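Local coordinates for protein tylactone synthase starter module and modules 1 & 2 (Streptomyces fradiae, PDB 2Z5L) that probably reduces the beta-keto group of the growing tylactone chain with NADPH, as the first ketoreductase of the tylosin polyketide synthase, and sets the hydroxyl stereochemistry, at residues Gly65-Leu70 against Ala75-Leu80; Arg123-Leu128 against Ala163-Phe168; Ala127-Val132 against Asp178-Leu183; Tyr241-Ser246 against Thr393-Asn398. All blocks are in the same frame, centred on the assembly; numbering follows the deposited sequence.

Contact 1. Residues Gly65-Leu70 against Ala75-Leu80; sequences GLTTVL and ASVARL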
loop_
_atom_site.group_PDB
_atom_site.type_symbol
_atom_site.label_atom_id
_atom_site.label_comp_id
_atom_site.label_asym_id
_atom_site.label_seq_id
_atom_site.Cartn_x
_atom_site.Cartn_y
_atom_site.Cartn_z
ATOM N N GLY A 65 26.363 2.423 -15.507
ATOM C CA GLY A 65 26.440 3.551 -14.602
ATOM C C GLY A 65 26.529 3.111 -13.153
ATOM O O GLY A 65 27.370 3.616 -12.413
ATOM N N LEU A 66 25.672 2.178 -12.739
ATOM C CA LEU A 66 25.676 1.692 -11.352
ATOM C C LEU A 66 26.963 0.971 -10.981
ATOM O O LEU A 66 27.499 1.165 -9.892
ATOM C CB LEU A 66 24.493 0.750 -11.102
ATOM C CG LEU A 66 23.098 1.348 -10.869
ATOM C CD1 LEU A 66 22.091 0.220 -10.684
ATOM C CD2 LEU A 66 23.113 2.248 -9.629
ATOM N N THR A 67 27.447 0.124 -11.885
ATOM C CA THR A 67 28.675 -0.626 -11.653
ATOM C C THR A 67 29.808 0.321 -11.261
ATOM O O THR A 67 30.528 0.082 -10.291
ATOM C CB THR A 67 29.081 -1.409 -12.921
ATOM O OG1 THR A 67 28.857 -0.592 -14.076
ATOM C CG2 THR A 67 28.255 -2.680 -13.053
ATOM N N THR A 68 29.945 1.406 -12.015
ATOM C CA THR A 68 30.988 2.398 -11.768
ATOM C C THR A 68 30.858 3.036 -10.388
ATOM O O THR A 68 31.791 3.010 -9.584
ATOM C CB THR A 68 30.942 3.519 -12.826
ATOM O OG1 THR A 68 30.946 2.938 -14.136
ATOM C CG2 THR A 68 32.148 4.438 -12.682
ATOM N N VAL A 69 29.689 3.611 -10.125
ATOM C CA VAL A 69 29.424 4.270 -8.853
ATOM C C VAL A 69 29.661 3.334 -7.667
ATOM O O VAL A 69 30.302 3.713 -6.685
ATOM C CB VAL A 69 27.972 4.793 -8.799
ATOM C CG1 VAL A 69 27.746 5.558 -7.509
ATOM C CG2 VAL A 69 27.695 5.684 -10.000
ATOM N N LEU A 70 29.149 2.109 -7.767
ATOM C CA LEU A 70 29.304 1.124 -6.701
ATOM C C LEU A 70 30.761 0.705 -6.482
ATOM O O LEU A 70 31.234 0.639 -5.344
ATOM C CB LEU A 70 28.447 -0.115 -6.996
ATOM C CG LEU A 70 26.929 0.076 -6.962
ATOM C CD1 LEU A 70 26.228 -1.201 -7.406
ATOM C CD2 LEU A 70 26.502 0.460 -5.557
ATOM N N ALA A 75 33.179 -1.854 -4.055
ATOM C CA ALA A 75 32.215 -2.893 -4.361
ATOM C C ALA A 75 32.652 -3.698 -5.568
ATOM O O ALA A 75 33.167 -3.151 -6.541
ATOM C CB ALA A 75 30.848 -2.284 -4.602
ATOM N N SER A 76 32.465 -5.007 -5.483
ATOM C CA SER A 76 32.807 -5.908 -6.575
ATOM C C SER A 76 31.484 -6.260 -7.247
ATOM O O SER A 76 30.735 -7.108 -6.761
ATOM C CB SER A 76 33.483 -7.160 -6.022
ATOM O OG SER A 76 34.035 -7.936 -7.070
ATOM N N VAL A 77 31.203 -5.597 -8.367
ATOM C CA VAL A 77 29.951 -5.799 -9.090
ATOM C C VAL A 77 29.904 -6.989 -10.059
ATOM O O VAL A 77 30.877 -7.291 -10.752
ATOM C CB VAL A 77 29.564 -4.518 -9.871
ATOM C CG1 VAL A 77 28.121 -4.608 -10.333
ATOM C CG2 VAL A 77 29.779 -3.293 -8.999
ATOM N N ALA A 78 28.753 -7.656 -10.090
ATOM C CA ALA A 78 28.520 -8.806 -10.960
ATOM C C ALA A 78 27.042 -8.803 -11.342
ATOM O O ALA A 78 26.188 -9.125 -10.524
ATOM C CB ALA A 78 28.863 -10.086 -10.233
ATOM N N ARG A 79 26.744 -8.448 -12.587
ATOM C CA ARG A 79 25.365 -8.373 -13.042
ATOM C C ARG A 79 24.673 -9.708 -13.346
ATOM O O ARG A 79 25.304 -10.673 -13.758
ATOM C CB ARG A 79 25.294 -7.458 -14.265
ATOM C CG ARG A 79 26.141 -7.903 -15.431
ATOM C CD ARG A 79 26.119 -6.865 -16.556
ATOM N NE ARG A 79 27.000 -5.736 -16.281
ATOM C CZ ARG A 79 27.173 -4.698 -17.095
ATOM N NH1 ARG A 79 26.512 -4.639 -18.245
ATOM N NH2 ARG A 79 28.013 -3.723 -16.760
ATOM N N LEU A 80 23.364 -9.757 -13.117
ATOM C CA LEU A 80 22.573 -10.954 -13.392
ATOM C C LEU A 80 21.307 -10.552 -14.160
ATOM O O LEU A 80 20.763 -9.465 -13.964
ATOM C CB LEU A 80 22.168 -11.649 -12.088
ATOM C CG LEU A 80 21.630 -13.078 -12.218
ATOM C CD1 LEU A 80 22.779 -14.045 -12.512
ATOM C CD2 LEU A 80 20.942 -13.490 -10.944
#
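Val-77 faces Thr-67 where the chain, having left helix 60-71, doubles back along it. The CB of Val-77 sits 3.9 Å from Thr-67 CG2. One branch further out, Val-77 CG1 meets the same methyl at 3.3 Å, tighter than an ordinary carbon-carbon contact. This branch lies anti to the backbone N (chi1 -166°). The other branch, CG2, drops onto the backbone of the helix, 3.7 Å from Thr-67 O, and also reaches Leu-70 CB at 4.0 Å. The valine thus straddles one turn of the helix, and the two side chains, Thr-67 and Val-77, cross at about a right angle.

Thr-67 can offer its methyl because its hydroxyl is turned back into the helix: OG1 sits between the backbone N and the carbonyl carbon (chi1 41°) and hydrogen-bonds to Leu-63 O and Asp-64 O. The same methyl lies 3.9 Å from Arg-79 NH2, at the outer edge of the contact, where the guanidinium also makes a long, weak ion pair with Asp-64. At the other end, Ala-75 CB presses close to the carbonyl, 3.0 Å from Leu-70 O, and touches Leu-70 CB at 4.0 Å. Leu-52 of strand 49-54 touches Thr-67, Leu-70 and Val-77 alike.

Chemically this is mostly aliphatic carbon against aliphatic carbon, with one methyl tight on a carbonyl and threonine serving as an apolar residue. Shape fit and burial of carbon, more than directional bonding, therefore lay the returning chain along the helix on its way to edge strand 80-81.

Contact 2. Residues Arg123-Leu128 against Ala163-Phe168; sequences RTSIAL and AQLWGF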
loop_
_atom_site.group_PDB
_atom_site.type_symbol
_atom_site.label_atom_id
_atom_site.label_comp_id
_atom_site.label_asym_id
_atom_site.label_seq_id
_atom_site.Cartn_x
_atom_site.Cartn_y
_atom_site.Cartn_z
ATOM N N ARG A 123 5.441 -8.945 -9.155
ATOM C CA ARG A 123 5.365 -10.376 -8.940
ATOM C C ARG A 123 6.763 -10.981 -8.984
ATOM O O ARG A 123 7.136 -11.745 -8.091
ATOM C CB ARG A 123 4.467 -11.031 -9.991
ATOM C CG ARG A 123 3.018 -10.551 -9.957
ATOM C CD ARG A 123 2.164 -11.382 -10.900
ATOM N NE ARG A 123 0.793 -10.893 -10.986
ATOM C CZ ARG A 123 0.391 -9.931 -11.812
ATOM N NH1 ARG A 123 1.256 -9.352 -12.638
ATOM N NH2 ARG A 123 -0.875 -9.544 -11.808
ATOM N N THR A 124 7.541 -10.610 -10.001
ATOM C CA THR A 124 8.895 -11.124 -10.157
ATOM C C THR A 124 9.826 -10.617 -9.063
ATOM O O THR A 124 10.794 -11.290 -8.727
ATOM C CB THR A 124 9.511 -10.740 -11.514
ATOM O OG1 THR A 124 8.567 -10.981 -12.568
ATOM C CG2 THR A 124 10.751 -11.592 -11.772
ATOM N N SER A 125 9.533 -9.432 -8.525
ATOM C CA SER A 125 10.343 -8.844 -7.466
ATOM C C SER A 125 10.118 -9.643 -6.190
ATOM O O SER A 125 11.063 -9.950 -5.453
ATOM C CB SER A 125 9.966 -7.369 -7.242
ATOM O OG SER A 125 10.375 -6.560 -8.336
ATOM N N ILE A 126 8.860 -9.977 -5.926
ATOM C CA ILE A 126 8.524 -10.769 -4.755
ATOM C C ILE A 126 9.223 -12.121 -4.903
ATOM O O ILE A 126 9.818 -12.631 -3.949
ATOM C CB ILE A 126 6.974 -10.906 -4.621
ATOM C CG1 ILE A 126 6.416 -9.562 -4.139
ATOM C CG2 ILE A 126 6.599 -12.049 -3.652
ATOM C CD1 ILE A 126 4.937 -9.484 -4.086
ATOM N N ALA A 127 9.181 -12.671 -6.117
ATOM C CA ALA A 127 9.825 -13.943 -6.434
ATOM C C ALA A 127 11.338 -13.891 -6.149
ATOM O O ALA A 127 11.915 -14.863 -5.673
ATOM C CB ALA A 127 9.587 -14.297 -7.907
ATOM N N LEU A 128 11.966 -12.756 -6.448
ATOM C CA LEU A 128 13.402 -12.584 -6.217
ATOM C C LEU A 128 13.728 -12.684 -4.731
ATOM O O LEU A 128 14.692 -13.338 -4.338
ATOM C CB LEU A 128 13.883 -11.220 -6.736
ATOM C CG LEU A 128 15.266 -10.712 -6.282
ATOM C CD1 LEU A 128 16.370 -11.608 -6.828
ATOM C CD2 LEU A 128 15.460 -9.291 -6.753
ATOM N N ALA A 163 4.621 1.903 -6.542
ATOM C CA ALA A 163 3.966 2.058 -5.240
ATOM C C ALA A 163 3.709 0.707 -4.576
ATOM O O ALA A 163 3.817 0.573 -3.360
ATOM C CB ALA A 163 2.647 2.825 -5.402
ATOM N N GLN A 164 3.361 -0.290 -5.386
ATOM C CA GLN A 164 3.091 -1.635 -4.881
ATOM C C GLN A 164 4.307 -2.256 -4.202
ATOM O O GLN A 164 4.196 -2.846 -3.120
ATOM C CB GLN A 164 2.647 -2.547 -6.021
ATOM C CG GLN A 164 1.208 -2.361 -6.469
ATOM C CD GLN A 164 0.750 -3.515 -7.355
ATOM O OE1 GLN A 164 0.942 -4.675 -7.002
ATOM N NE2 GLN A 164 0.145 -3.204 -8.504
ATOM N N LEU A 165 5.462 -2.121 -4.855
ATOM C CA LEU A 165 6.729 -2.664 -4.362
ATOM C C LEU A 165 7.130 -2.045 -3.023
ATOM O O LEU A 165 7.659 -2.723 -2.139
ATOM C CB LEU A 165 7.848 -2.422 -5.393
ATOM C CG LEU A 165 8.583 -3.614 -6.010
ATOM C CD1 LEU A 165 9.852 -3.103 -6.689
ATOM C CD2 LEU A 165 8.944 -4.632 -4.938
ATOM N N TRP A 166 6.917 -0.742 -2.875
ATOM C CA TRP A 166 7.267 -0.111 -1.609
ATOM C C TRP A 166 6.379 -0.705 -0.533
ATOM O O TRP A 166 6.840 -0.974 0.575
ATOM C CB TRP A 166 7.092 1.401 -1.693
ATOM C CG TRP A 166 8.270 2.071 -2.322
ATOM C CD1 TRP A 166 8.711 1.940 -3.617
ATOM C CD2 TRP A 166 9.180 2.960 -1.676
ATOM N NE1 TRP A 166 9.842 2.697 -3.811
ATOM C CE2 TRP A 166 10.152 3.332 -2.636
ATOM C CE3 TRP A 166 9.273 3.482 -0.377
ATOM C CZ2 TRP A 166 11.201 4.198 -2.336
ATOM C CZ3 TRP A 166 10.319 4.345 -0.079
ATOM C CH2 TRP A 166 11.271 4.694 -1.059
ATOM N N GLY A 167 5.112 -0.945 -0.881
ATOM C CA GLY A 167 4.197 -1.530 0.074
ATOM C C GLY A 167 4.694 -2.885 0.532
ATOM O O GLY A 167 4.781 -3.163 1.725
ATOM N N PHE A 168 5.038 -3.729 -0.430
ATOM C CA PHE A 168 5.538 -5.064 -0.143
ATOM C C PHE A 168 6.886 -5.010 0.556
ATOM O O PHE A 168 7.180 -5.827 1.432
ATOM C CB PHE A 168 5.719 -5.832 -1.443
ATOM C CG PHE A 168 6.372 -7.156 -1.260
ATOM C CD1 PHE A 168 5.645 -8.233 -0.758
ATOM C CD2 PHE A 168 7.717 -7.324 -1.542
ATOM C CE1 PHE A 168 6.246 -9.460 -0.536
ATOM C CE2 PHE A 168 8.326 -8.546 -1.323
ATOM C CZ PHE A 168 7.590 -9.624 -0.816
#
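Two neighbouring helices of the Rossmann-like N-terminal half, 119-135 and 160-175, pack here through Ile-126 on Phe-168 and Ser-125 on Leu-165. The first pair carries most of it. Ile-126 CG1 stands over the centre of the phenyl ring, 3.4 Å from the centroid of Phe-168 and only 5° off the ring normal, a close CH-pi contact. With CG1 centred, the rest of the isoleucine spreads across the same ring: CD1 reaches out to Phe-168 CD1 at 3.6 Å, while CG2 comes down beside Phe-168 CZ at 3.9 Å. Phe-168 extends toward the other helix because its CG is anti to the backbone N (chi1 174°), which carries the ring across the gap; the second torsion, chi2 77°, then turns a face to the isoleucine.

One turn away along helix 160-175, Leu-165 reaches over with its end. Its CD2 touches Ser-125 CB at 3.7 Å and its CD1 lies 3.9 Å from Ser-125 OG. The leucine does this with chi1 at -119°, about midway between staggered positions, so some torsional strain is likely. Ser-125 can pack against methyls in a buried place because its hydroxyl is bonded to Ala-121 O, within its own helix. Phe-359 of helix 356-376 and Leu-354 touch Ile-126 as well, bringing the C-terminal half up against this helix pair.

Small serine beside leucine, aliphatic chain over aromatic face: such interlocking of successive helices lying along one side of a parallel sheet is what the repeated beta-alpha-beta crossovers of a Rossmann-type fold produce.

Contact 3. Residues Ala127-Val132 against Asp178-Leu183; sequences ALLQAV and DIWGGL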
loop_
_atom_site.group_PDB
_atom_site.type_symbol
_atom_site.label_atom_id
_atom_site.label_comp_id
_atom_site.label_asym_id
_atom_site.label_seq_id
_atom_site.Cartn_x
_atom_site.Cartn_y
_atom_site.Cartn_z
ATOM N N ALA A 127 9.181 -12.671 -6.117
ATOM C CA ALA A 127 9.825 -13.943 -6.434
ATOM C C ALA A 127 11.338 -13.891 -6.149
ATOM O O ALA A 127 11.915 -14.863 -5.673
ATOM C CB ALA A 127 9.587 -14.297 -7.907
ATOM N N LEU A 128 11.966 -12.756 -6.448
ATOM C CA LEU A 128 13.402 -12.584 -6.217
ATOM C C LEU A 128 13.728 -12.684 -4.731
ATOM O O LEU A 128 14.692 -13.338 -4.338
ATOM C CB LEU A 128 13.883 -11.220 -6.736
ATOM C CG LEU A 128 15.266 -10.712 -6.282
ATOM C CD1 LEU A 128 16.370 -11.608 -6.828
ATOM C CD2 LEU A 128 15.460 -9.291 -6.753
ATOM N N LEU A 129 12.934 -12.007 -3.910
ATOM C CA LEU A 129 13.145 -12.033 -2.468
ATOM C C LEU A 129 12.971 -13.450 -1.946
ATOM O O LEU A 129 13.813 -13.956 -1.191
ATOM C CB LEU A 129 12.167 -11.089 -1.753
ATOM C CG LEU A 129 12.301 -10.996 -0.228
ATOM C CD1 LEU A 129 13.759 -10.758 0.136
ATOM C CD2 LEU A 129 11.425 -9.874 0.298
ATOM N N GLN A 130 11.880 -14.087 -2.361
ATOM C CA GLN A 130 11.577 -15.457 -1.958
ATOM C C GLN A 130 12.694 -16.412 -2.309
ATOM O O GLN A 130 12.992 -17.351 -1.548
ATOM C CB GLN A 130 10.297 -15.955 -2.630
ATOM C CG GLN A 130 9.043 -15.188 -2.257
ATOM C CD GLN A 130 7.841 -15.653 -3.059
ATOM O OE1 GLN A 130 7.909 -15.764 -4.289
ATOM N NE2 GLN A 130 6.736 -15.928 -2.374
ATOM N N ALA A 131 13.306 -16.180 -3.465
ATOM C CA ALA A 131 14.390 -17.032 -3.935
ATOM C C ALA A 131 15.653 -16.857 -3.103
ATOM O O ALA A 131 16.344 -17.832 -2.812
ATOM C CB ALA A 131 14.681 -16.735 -5.404
ATOM N N VAL A 132 15.942 -15.615 -2.721
ATOM C CA VAL A 132 17.125 -15.319 -1.923
ATOM C C VAL A 132 17.031 -15.981 -0.557
ATOM O O VAL A 132 18.022 -16.464 -0.007
ATOM C CB VAL A 132 17.300 -13.808 -1.721
ATOM C CG1 VAL A 132 18.444 -13.549 -0.759
ATOM C CG2 VAL A 132 17.576 -13.139 -3.058
ATOM N N ASP A 178 16.929 -9.731 8.572
ATOM C CA ASP A 178 18.323 -10.022 8.278
ATOM C C ASP A 178 18.630 -10.135 6.794
ATOM O O ASP A 178 19.796 -10.174 6.404
ATOM C CB ASP A 178 18.746 -11.318 8.962
ATOM C CG ASP A 178 18.422 -11.328 10.438
ATOM O OD1 ASP A 178 18.625 -10.286 11.098
ATOM O OD2 ASP A 178 17.972 -12.383 10.935
ATOM N N ILE A 179 17.588 -10.190 5.972
ATOM C CA ILE A 179 17.749 -10.317 4.528
ATOM C C ILE A 179 17.382 -9.040 3.784
ATOM O O ILE A 179 18.103 -8.607 2.881
ATOM C CB ILE A 179 16.883 -11.493 3.987
ATOM C CG1 ILE A 179 17.433 -12.826 4.492
ATOM C CG2 ILE A 179 16.859 -11.486 2.480
ATOM C CD1 ILE A 179 16.592 -14.018 4.115
ATOM N N TRP A 180 16.265 -8.426 4.164
ATOM C CA TRP A 180 15.826 -7.212 3.490
ATOM C C TRP A 180 16.717 -6.003 3.744
ATOM O O TRP A 180 17.001 -5.648 4.890
ATOM C CB TRP A 180 14.389 -6.861 3.880
ATOM C CG TRP A 180 13.856 -5.734 3.065
ATOM C CD1 TRP A 180 13.633 -4.449 3.473
ATOM C CD2 TRP A 180 13.533 -5.778 1.675
ATOM N NE1 TRP A 180 13.189 -3.689 2.418
ATOM C CE2 TRP A 180 13.119 -4.481 1.301
ATOM C CE3 TRP A 180 13.552 -6.793 0.703
ATOM C CZ2 TRP A 180 12.729 -4.167 -0.001
ATOM C CZ3 TRP A 180 13.163 -6.475 -0.594
ATOM C CH2 TRP A 180 12.758 -5.174 -0.929
ATOM N N GLY A 181 17.146 -5.368 2.664
ATOM C CA GLY A 181 17.985 -4.196 2.793
ATOM C C GLY A 181 17.145 -2.931 2.837
ATOM O O GLY A 181 16.997 -2.316 3.888
ATOM N N GLY A 182 16.598 -2.544 1.689
ATOM C CA GLY A 182 15.767 -1.357 1.617
ATOM C C GLY A 182 15.251 -1.019 0.231
ATOM O O GLY A 182 15.493 -1.740 -0.743
ATOM N N LEU A 183 14.538 0.105 0.159
ATOM C CA LEU A 183 13.947 0.621 -1.082
ATOM C C LEU A 183 14.552 1.989 -1.402
ATOM O O LEU A 183 14.685 2.829 -0.518
ATOM C CB LEU A 183 12.428 0.779 -0.913
ATOM C CG LEU A 183 11.569 -0.492 -0.801
ATOM C CD1 LEU A 183 10.433 -0.288 0.197
ATOM C CD2 LEU A 183 11.035 -0.835 -2.189
#
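Trp-180 O is gripped twice, by Arg-141 NH1 and by Arg-493 NH1, and that pair of hydrogen bonds pins the start of strand 180-186 just where its side chains meet Leu-129 and Val-132 of helix 119-135. Across the contact itself everything is apolar. Leu-129 splits its two methyls over two neighbours. CD2 lies against the six-membered ring of the indole, 3.8 Å from Trp-180 CE3 and 3.9 Å from Trp-180 CZ3. CD1 falls between Ile-179, just before the strand, and Trp-180, 4.0 Å from Ile-179 CG2. The leucine projects straight at the strand, with CG anti to the backbone N (chi1 -179°), and crosses the tryptophan at about a right angle.

Further along the helix, Val-132 CG1 comes within 4.2 Å of Ile-179 CG2, so this one isoleucine methyl touches both Leu-129 and Val-132, a turn apart on the same helix face. The indole is positioned from its own strand too: Gly-182 N sits above one ring face, toward the rim, and Leu-183 CG lies at its edge. Ala-172 of helix 160-175 and Val-142 of strand 140-147 touch both Leu-129 and Trp-180, closing the core around them.

A helix laid by its leucine and valine onto residues at and just before the start of a parallel strand is the layered alpha/beta packing of Rossmann-type folds.

Contact 4. Residues Tyr241-Ser246 against Thr393-Asn398; sequences YGRRVS and TGTWGN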
loop_
_atom_site.group_PDB
_atom_site.type_symbol
_atom_site.label_atom_id
_atom_site.label_comp_id
_atom_site.label_asym_id
_atom_site.label_seq_id
_atom_site.Cartn_x
_atom_site.Cartn_y
_atom_site.Cartn_z
ATOM N N TYR A 241 15.809 11.753 0.278
ATOM C CA TYR A 241 14.760 11.932 1.267
ATOM C C TYR A 241 14.370 10.613 1.926
ATOM O O TYR A 241 14.224 9.595 1.252
ATOM C CB TYR A 241 13.534 12.553 0.606
ATOM C CG TYR A 241 13.771 13.912 -0.012
ATOM C CD1 TYR A 241 14.490 14.054 -1.202
ATOM C CD2 TYR A 241 13.254 15.058 0.584
ATOM C CE1 TYR A 241 14.681 15.312 -1.783
ATOM C CE2 TYR A 241 13.437 16.315 0.018
ATOM C CZ TYR A 241 14.148 16.438 -1.165
ATOM O OH TYR A 241 14.313 17.688 -1.720
ATOM N N GLY A 242 14.209 10.638 3.244
ATOM C CA GLY A 242 13.820 9.444 3.969
ATOM C C GLY A 242 12.352 9.507 4.358
ATOM O O GLY A 242 11.884 10.515 4.900
ATOM N N ARG A 243 11.622 8.430 4.082
ATOM C CA ARG A 243 10.195 8.359 4.391
ATOM C C ARG A 243 9.948 8.479 5.894
ATOM O O ARG A 243 10.653 7.876 6.699
ATOM C CB ARG A 243 9.618 7.039 3.851
ATOM C CG ARG A 243 8.098 6.926 3.902
ATOM C CD ARG A 243 7.592 6.027 2.776
ATOM N NE ARG A 243 6.154 5.784 2.846
ATOM C CZ ARG A 243 5.561 5.054 3.787
ATOM N NH1 ARG A 243 6.275 4.489 4.746
ATOM N NH2 ARG A 243 4.247 4.886 3.771
ATOM N N ARG A 244 8.949 9.270 6.268
ATOM C CA ARG A 244 8.617 9.471 7.680
ATOM C C ARG A 244 7.112 9.543 7.914
ATOM O O ARG A 244 6.371 10.069 7.086
ATOM C CB ARG A 244 9.249 10.775 8.184
ATOM C CG ARG A 244 10.765 10.771 8.260
ATOM C CD ARG A 244 11.264 9.867 9.372
ATOM N NE ARG A 244 12.677 10.102 9.646
ATOM C CZ ARG A 244 13.665 9.783 8.818
ATOM N NH1 ARG A 244 13.397 9.204 7.653
ATOM N NH2 ARG A 244 14.920 10.059 9.150
ATOM N N VAL A 245 6.666 9.010 9.044
ATOM C CA VAL A 245 5.254 9.069 9.394
ATOM C C VAL A 245 5.069 10.140 10.471
ATOM O O VAL A 245 5.613 10.040 11.576
ATOM C CB VAL A 245 4.715 7.710 9.933
ATOM C CG1 VAL A 245 4.686 6.680 8.811
ATOM C CG2 VAL A 245 5.579 7.214 11.093
ATOM N N SER A 246 4.294 11.166 10.140
ATOM C CA SER A 246 4.043 12.265 11.061
ATOM C C SER A 246 2.548 12.515 11.261
ATOM O O SER A 246 1.767 12.448 10.312
ATOM C CB SER A 246 4.726 13.526 10.528
ATOM O OG SER A 246 4.708 13.554 9.109
ATOM N N THR A 393 -1.449 -1.324 6.673
ATOM C CA THR A 393 -0.499 -2.347 6.273
ATOM C C THR A 393 0.273 -1.907 5.033
ATOM O O THR A 393 1.435 -2.276 4.851
ATOM C CB THR A 393 -1.202 -3.676 5.969
ATOM O OG1 THR A 393 -2.149 -3.480 4.914
ATOM C CG2 THR A 393 -1.927 -4.193 7.223
ATOM N N GLY A 394 -0.385 -1.118 4.186
ATOM C CA GLY A 394 0.242 -0.639 2.970
ATOM C C GLY A 394 0.931 0.702 3.126
ATOM O O GLY A 394 1.430 1.246 2.136
ATOM N N THR A 395 0.954 1.253 4.339
ATOM C CA THR A 395 1.613 2.546 4.568
ATOM C C THR A 395 2.729 2.434 5.607
ATOM O O THR A 395 3.747 3.104 5.487
ATOM C CB THR A 395 0.624 3.640 5.051
ATOM O OG1 THR A 395 -0.510 3.686 4.177
ATOM C CG2 THR A 395 1.309 5.006 5.045
ATOM N N TRP A 396 2.527 1.612 6.634
ATOM C CA TRP A 396 3.557 1.422 7.648
ATOM C C TRP A 396 4.224 0.078 7.467
ATOM O O TRP A 396 5.435 -0.052 7.616
ATOM C CB TRP A 396 2.978 1.485 9.062
ATOM C CG TRP A 396 2.472 2.829 9.458
ATOM C CD1 TRP A 396 2.557 3.987 8.738
ATOM C CD2 TRP A 396 1.781 3.158 10.666
ATOM N NE1 TRP A 396 1.955 5.017 9.418
ATOM C CE2 TRP A 396 1.469 4.535 10.606
ATOM C CE3 TRP A 396 1.391 2.422 11.789
ATOM C CZ2 TRP A 396 0.788 5.193 11.630
ATOM C CZ3 TRP A 396 0.713 3.075 12.809
ATOM C CH2 TRP A 396 0.416 4.449 12.720
ATOM N N GLY A 397 3.432 -0.935 7.151
ATOM C CA GLY A 397 3.992 -2.263 6.974
ATOM C C GLY A 397 3.513 -3.174 8.083
ATOM O O GLY A 397 3.193 -2.709 9.177
ATOM N N ASN A 398 3.460 -4.470 7.797
ATOM C CA ASN A 398 3.006 -5.468 8.762
ATOM C C ASN A 398 3.239 -6.880 8.228
ATOM O O ASN A 398 2.766 -7.241 7.147
ATOM C CB ASN A 398 1.521 -5.272 9.057
ATOM C CG ASN A 398 1.002 -6.237 10.096
ATOM O OD1 ASN A 398 1.531 -6.311 11.204
ATOM N ND2 ASN A 398 -0.047 -6.979 9.747
#
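Arg-243 and Thr-395 cross at about a right angle, and so do Val-245 and Trp-396, where strand 239-247 meets the loop after strand 386-391. That loop belongs to the short-chain dehydrogenase/reductase (Rossmann) fold of the ketoreductase; the contact ties strand 239-247, which lies between strands 232-236 and 28-35, to the loop that leads into helix 402-419.

Arg-243 leaves the strand with CG anti to its backbone nitrogen (chi1 -171°) and runs extended from CG to NE, which delivers the guanidinium edge-on to the carbonyl of Thr-395. NH2 bonds to Thr-395 O at 2.5 Å with an N-H...O angle of 153°, in the carbonyl plane and on a lone pair; the length is shorter than usual and should not be pressed. NH1 adds a weak bond to the same oxygen at 3.0 Å and 129°. One buried carbonyl thus receives two N-H groups, which helps fix the rotation of the guanidinium, and Gln-232 OE1 accepts a further weak bond from NH1. Thr-395 CG2 packs beside the same NH2, 3.2 Å away.

Two residues on, Val-245 CG1 presses obliquely on the pyrrole part of Trp-396, at 3.3 Å from NE1 and 3.4 Å from CD1. The indole is held further by Phe-498, edge-to-face, and by Trp-482, whose ring meets it at an inclined angle. On the strand itself, Arg-244 NH1 hydrogen-bonds to Arg-243 O at 3.2 Å, coming from above the carbonyl plane.

How the contacts relate
From the N terminus, contact 1 comes first and closes the shortest loop, folding the chain back after helix 60-71 at one end of the molecule. Contacts 2 and 3 then overlap: both leave from helix 119-135, and contact 3 opens before contact 2 closes, finishing one strand further on. They touch directly, Phe-168 CE2 lying 3.7 Å from Leu-129 CD2, so helices 119-135 and 160-175 and strand 180-186 form one continuous core. Contact 4 follows in series with the longest closure, linking strand 239-247 to the loop between strand 386-391 and helix 402-419. Its Arg-243 brushes Trp-166 of contact 2, while contact 1 lies farthest from contact 4, with centres about 29 Å apart.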